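Local coordinates for protein endosialidase (Enterobacteria phage phi92, PDB 4HIZ) that cleaves sialic acid polymers internally, at alpha-2,8 and alpha-2,9 linkages, probably so that the phage can pass the polysialic acid capsule of its host, at residues A[425-428]-A[429-432]; A[44-47]-A[48-51]. One frame throughout, in Å; residues are numbered along the deposited sequence. Where two conformers were deposited one is given.

Contact 1. Residues A[425-428]-A[429-432]; sequences LDNR and YKGT. With EDO (1,2-ethanediol), chain O.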
# COMPACT_ATOMS: atom_id res chain seq x y z
N LEU A 425 -22.10 0.04 35.18
CA LEU A 425 -22.17 1.35 34.57
C LEU A 425 -21.31 1.45 33.31
O LEU A 425 -20.39 0.66 33.10
CB LEU A 425 -21.72 2.43 35.56
CG LEU A 425 -22.56 2.46 36.85
CD1 LEU A 425 -22.10 3.58 37.77
CD2 LEU A 425 -24.05 2.60 36.53
N ASP A 426 -21.62 2.43 32.47
CA ASP A 426 -20.80 2.61 31.27
C ASP A 426 -19.40 3.03 31.74
O ASP A 426 -19.22 3.72 32.79
CB ASP A 426 -21.39 3.68 30.36
CG ASP A 426 -22.68 3.24 29.69
OD1 ASP A 426 -23.06 2.04 29.79
OD2 ASP A 426 -23.31 4.10 29.05
N ASN A 427 -18.40 2.63 30.98
CA ASN A 427 -16.98 2.82 31.34
C ASN A 427 -16.25 3.49 30.18
O ASN A 427 -15.42 2.86 29.51
CB ASN A 427 -16.37 1.44 31.63
CG ASN A 427 -14.92 1.51 32.09
OD1 ASN A 427 -14.48 2.53 32.69
ND2 ASN A 427 -14.17 0.44 31.83
N ARG A 428 -16.54 4.76 29.95
CA ARG A 428 -16.02 5.44 28.77
C ARG A 428 -14.93 6.43 29.19
O ARG A 428 -14.66 6.62 30.40
CB ARG A 428 -17.17 6.18 28.05
CG ARG A 428 -18.34 5.26 27.72
CD ARG A 428 -17.91 4.12 26.70
NE ARG A 428 -19.01 3.15 26.63
CZ ARG A 428 -20.06 3.26 25.80
NH1 ARG A 428 -20.09 4.23 24.89
NH2 ARG A 428 -21.05 2.38 25.87
N TYR A 429 -14.31 7.05 28.18
CA TYR A 429 -13.35 8.16 28.40
C TYR A 429 -11.99 7.70 28.89
O TYR A 429 -11.20 8.51 29.37
CB TYR A 429 -13.93 9.25 29.31
CG TYR A 429 -15.26 9.79 28.86
CD1 TYR A 429 -15.37 10.56 27.69
CD2 TYR A 429 -16.40 9.55 29.60
CE1 TYR A 429 -16.60 11.11 27.29
CE2 TYR A 429 -17.63 10.08 29.21
CZ TYR A 429 -17.72 10.84 28.06
OH TYR A 429 -18.93 11.38 27.68
N LYS A 430 -11.70 6.40 28.74
CA LYS A 430 -10.35 5.88 28.94
C LYS A 430 -10.20 4.67 28.05
O LYS A 430 -11.22 4.00 27.72
CB LYS A 430 -10.10 5.45 30.38
CG LYS A 430 -10.97 4.31 30.84
CD LYS A 430 -10.68 3.93 32.27
CE LYS A 430 -11.13 5.04 33.18
NZ LYS A 430 -10.87 4.77 34.62
N GLY A 431 -8.96 4.35 27.66
CA GLY A 431 -8.77 3.19 26.80
C GLY A 431 -9.03 1.90 27.57
O GLY A 431 -8.60 1.75 28.72
N THR A 432 -9.71 0.93 26.96
CA THR A 432 -10.02 -0.33 27.66
C THR A 432 -10.03 -1.47 26.65
O THR A 432 -9.88 -1.23 25.44
CB THR A 432 -11.44 -0.33 28.33
OG1 THR A 432 -12.44 -0.40 27.30
CG2 THR A 432 -11.65 0.94 29.19
C1 EDO O . -25.12 2.83 24.29
O1 EDO O . -25.09 4.25 24.09
C2 EDO O . -24.13 2.22 23.33
O2 EDO O . -22.85 2.80 23.61

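Contact 2. Residues A[44-47]-A[48-51]; sequences SKFK and NAAF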
# COMPACT_ATOMS: atom_id res chain seq x y z
N SER A 44 -2.71 -17.51 28.74
CA SER A 44 -1.84 -17.77 27.60
C SER A 44 -0.96 -19.02 27.78
O SER A 44 -0.38 -19.51 26.81
CB SER A 44 -0.98 -16.54 27.31
OG SER A 44 -0.18 -16.26 28.43
N LYS A 45 -0.89 -19.53 29.01
CA LYS A 45 -0.13 -20.76 29.29
C LYS A 45 -0.98 -22.05 29.20
O LYS A 45 -0.51 -23.14 29.57
CB LYS A 45 0.52 -20.68 30.67
CG LYS A 45 1.52 -19.53 30.84
CD LYS A 45 2.57 -19.50 29.71
CE LYS A 45 3.57 -20.65 29.81
NZ LYS A 45 4.66 -20.63 28.75
N PHE A 46 -2.20 -21.93 28.70
CA PHE A 46 -3.06 -23.10 28.52
C PHE A 46 -3.38 -23.23 27.05
O PHE A 46 -3.45 -22.22 26.32
CB PHE A 46 -4.40 -22.90 29.21
CG PHE A 46 -4.34 -22.89 30.71
CD1 PHE A 46 -3.94 -21.75 31.40
CD2 PHE A 46 -4.73 -24.02 31.44
CE1 PHE A 46 -3.92 -21.72 32.80
CE2 PHE A 46 -4.71 -24.01 32.86
CZ PHE A 46 -4.30 -22.86 33.53
N LYS A 47 -3.63 -24.47 26.62
CA LYS A 47 -4.41 -24.64 25.40
C LYS A 47 -5.60 -25.54 25.69
O LYS A 47 -5.62 -26.28 26.68
CB LYS A 47 -3.58 -25.24 24.26
CG LYS A 47 -3.22 -26.71 24.44
CD LYS A 47 -2.72 -27.33 23.12
CE LYS A 47 -2.26 -28.77 23.34
NZ LYS A 47 -1.72 -29.39 22.10
N ASN A 48 -6.60 -25.43 24.83
CA ASN A 48 -7.79 -26.28 24.93
C ASN A 48 -8.45 -26.23 26.31
O ASN A 48 -8.90 -27.25 26.82
CB ASN A 48 -7.42 -27.73 24.59
CG ASN A 48 -6.72 -27.85 23.24
OD1 ASN A 48 -6.89 -27.01 22.36
ND2 ASN A 48 -5.95 -28.91 23.08
N ALA A 49 -8.54 -25.04 26.90
CA ALA A 49 -9.05 -24.94 28.26
C ALA A 49 -10.02 -23.78 28.34
O ALA A 49 -9.91 -22.80 27.59
CB ALA A 49 -7.87 -24.73 29.25
N ALA A 50 -10.96 -23.86 29.28
CA ALA A 50 -11.82 -22.71 29.56
C ALA A 50 -12.01 -22.54 31.06
O ALA A 50 -11.90 -23.51 31.82
CB ALA A 50 -13.15 -22.87 28.88
N PHE A 51 -12.32 -21.31 31.47
CA PHE A 51 -12.34 -20.95 32.89
C PHE A 51 -13.62 -20.20 33.20
O PHE A 51 -13.89 -19.14 32.61
CB PHE A 51 -11.13 -20.06 33.22
CG PHE A 51 -9.82 -20.66 32.75
CD1 PHE A 51 -9.18 -21.61 33.52
CD2 PHE A 51 -9.28 -20.32 31.51
CE1 PHE A 51 -7.98 -22.20 33.07
CE2 PHE A 51 -8.10 -20.91 31.05
CZ PHE A 51 -7.46 -21.86 31.84
O HOH W 1 -4.09 -29.58 20.72

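Contact 1. Residues A[425-428]-A[429-432]
The CB of Arg-428 lies over one face of the Tyr-429 ring, 4.2 Å from CB to the ring centroid and 27° off the ring normal, a CH-pi contact that is the tight part of the contact, with CD2 as the nearest ring atom to CB. It belongs to a loop on the propeller surface, where Tyr-429 takes a left-handed backbone conformation (phi 76°). Farther round the loop, the Asn-427 amide slides past Thr-432, ND2 coming 3.7 Å from the CG2 methyl; ND2 itself is bonded to the Phe-417 carbonyl, and Thr-432 OG1 to Ser-416. Across the other end of the same amide, the exposed Lys-430 chain crosses at about a right angle, a looser touch of 4.1 Å between Asn-427 OD1 and Lys-430 CD. A bend at chi2 (-63°) carries the Arg-428 guanidinium away from the tyrosine. There a 1,2-ethanediol, probably from the crystallisation liquor, meets the guanidinium edge: Arg-428 NH2 gives the diol O2 a bond of 2.9 Å, and NH1 gives it a weak one of 3.4 Å. Glu-419 takes NE in a salt bridge, and the Val-468 carbonyl takes NH1. The Tyr-429 ring also receives Arg-187 of the second subunit in a cation-pi contact. The chemistry thus splits Arg-428 in two: its aliphatic root packs on an aromatic face, while its charge, probably balanced by Glu-419, is fixed by polar partners.

Contact 2. Residues A[44-47]-A[48-51]
A water bridges Lys-47 and Asn-48, accepting a hydrogen bond of 2.7 Å from Lys-47 NZ and another of 3.1 Å from Asn-48 ND2. The same amide nitrogen is also bonded to Asp-29 OD1, so two acceptors fix the rotation of the Asn-48 amide. Both side chains point the same way, side by side: beyond CG the lysine runs fully extended (chi3 176°), Lys-47 CD lying 3.6 Å from Asn-48 ND2. They stand at a corner of the endosialidase's N-terminal extension, where Asn-48 adopts a left-handed backbone conformation and swings the chain from its pairing with strand 28-31 into strand 49-53. Apolar groups fill the inside of this corner. The ring of Phe-51 drives its edge into the face of Phe-46 in a T-shaped stack, with centroids 4.6 Å apart and planes at 75°. Phe-51 CZ sits over the centre of the Phe-46 ring, 3.3 Å above the plane, and Phe-51 CE1 comes 3.7 Å from Phe-46 CE2. The Ala-49 methyl approaches the same ring obliquely, CB lying 3.9 Å from Phe-46 CD2, so that two residues of the following strand pack against the same side of the Phe-46 ring. Around the corner, the backbone of Lys-47 pairs with Ile-28 and Gly-30 of strand 28-31, and Phe-46 rests on Ile-28. Phe-51 packs on Pro-41, and strand 49-53 runs between strands 33-36 and 61-64 in a mixed sheet.

How the contacts relate
Contact 2 comes first along the chain, at a corner in the N-terminal extension; contact 1 follows far later, in a loop of the catalytic beta-propeller region. Their centres are 28 Å apart and their nearest atoms about 18 Å, so they do not touch, yet both lie on the same side of the chain's centre. One mixed sheet links them: it holds strand 49-53, whose first residues belong to contact 2, and strands 407-413 and 435-442, which flank the loop of contact 1. The N-terminal extension is thereby joined to propeller strands by sheet pairing. Each contact also meets the second subunit, contact 2 through Lys-45 and Asp-70 of that subunit, so both regions contribute to the trimer interface.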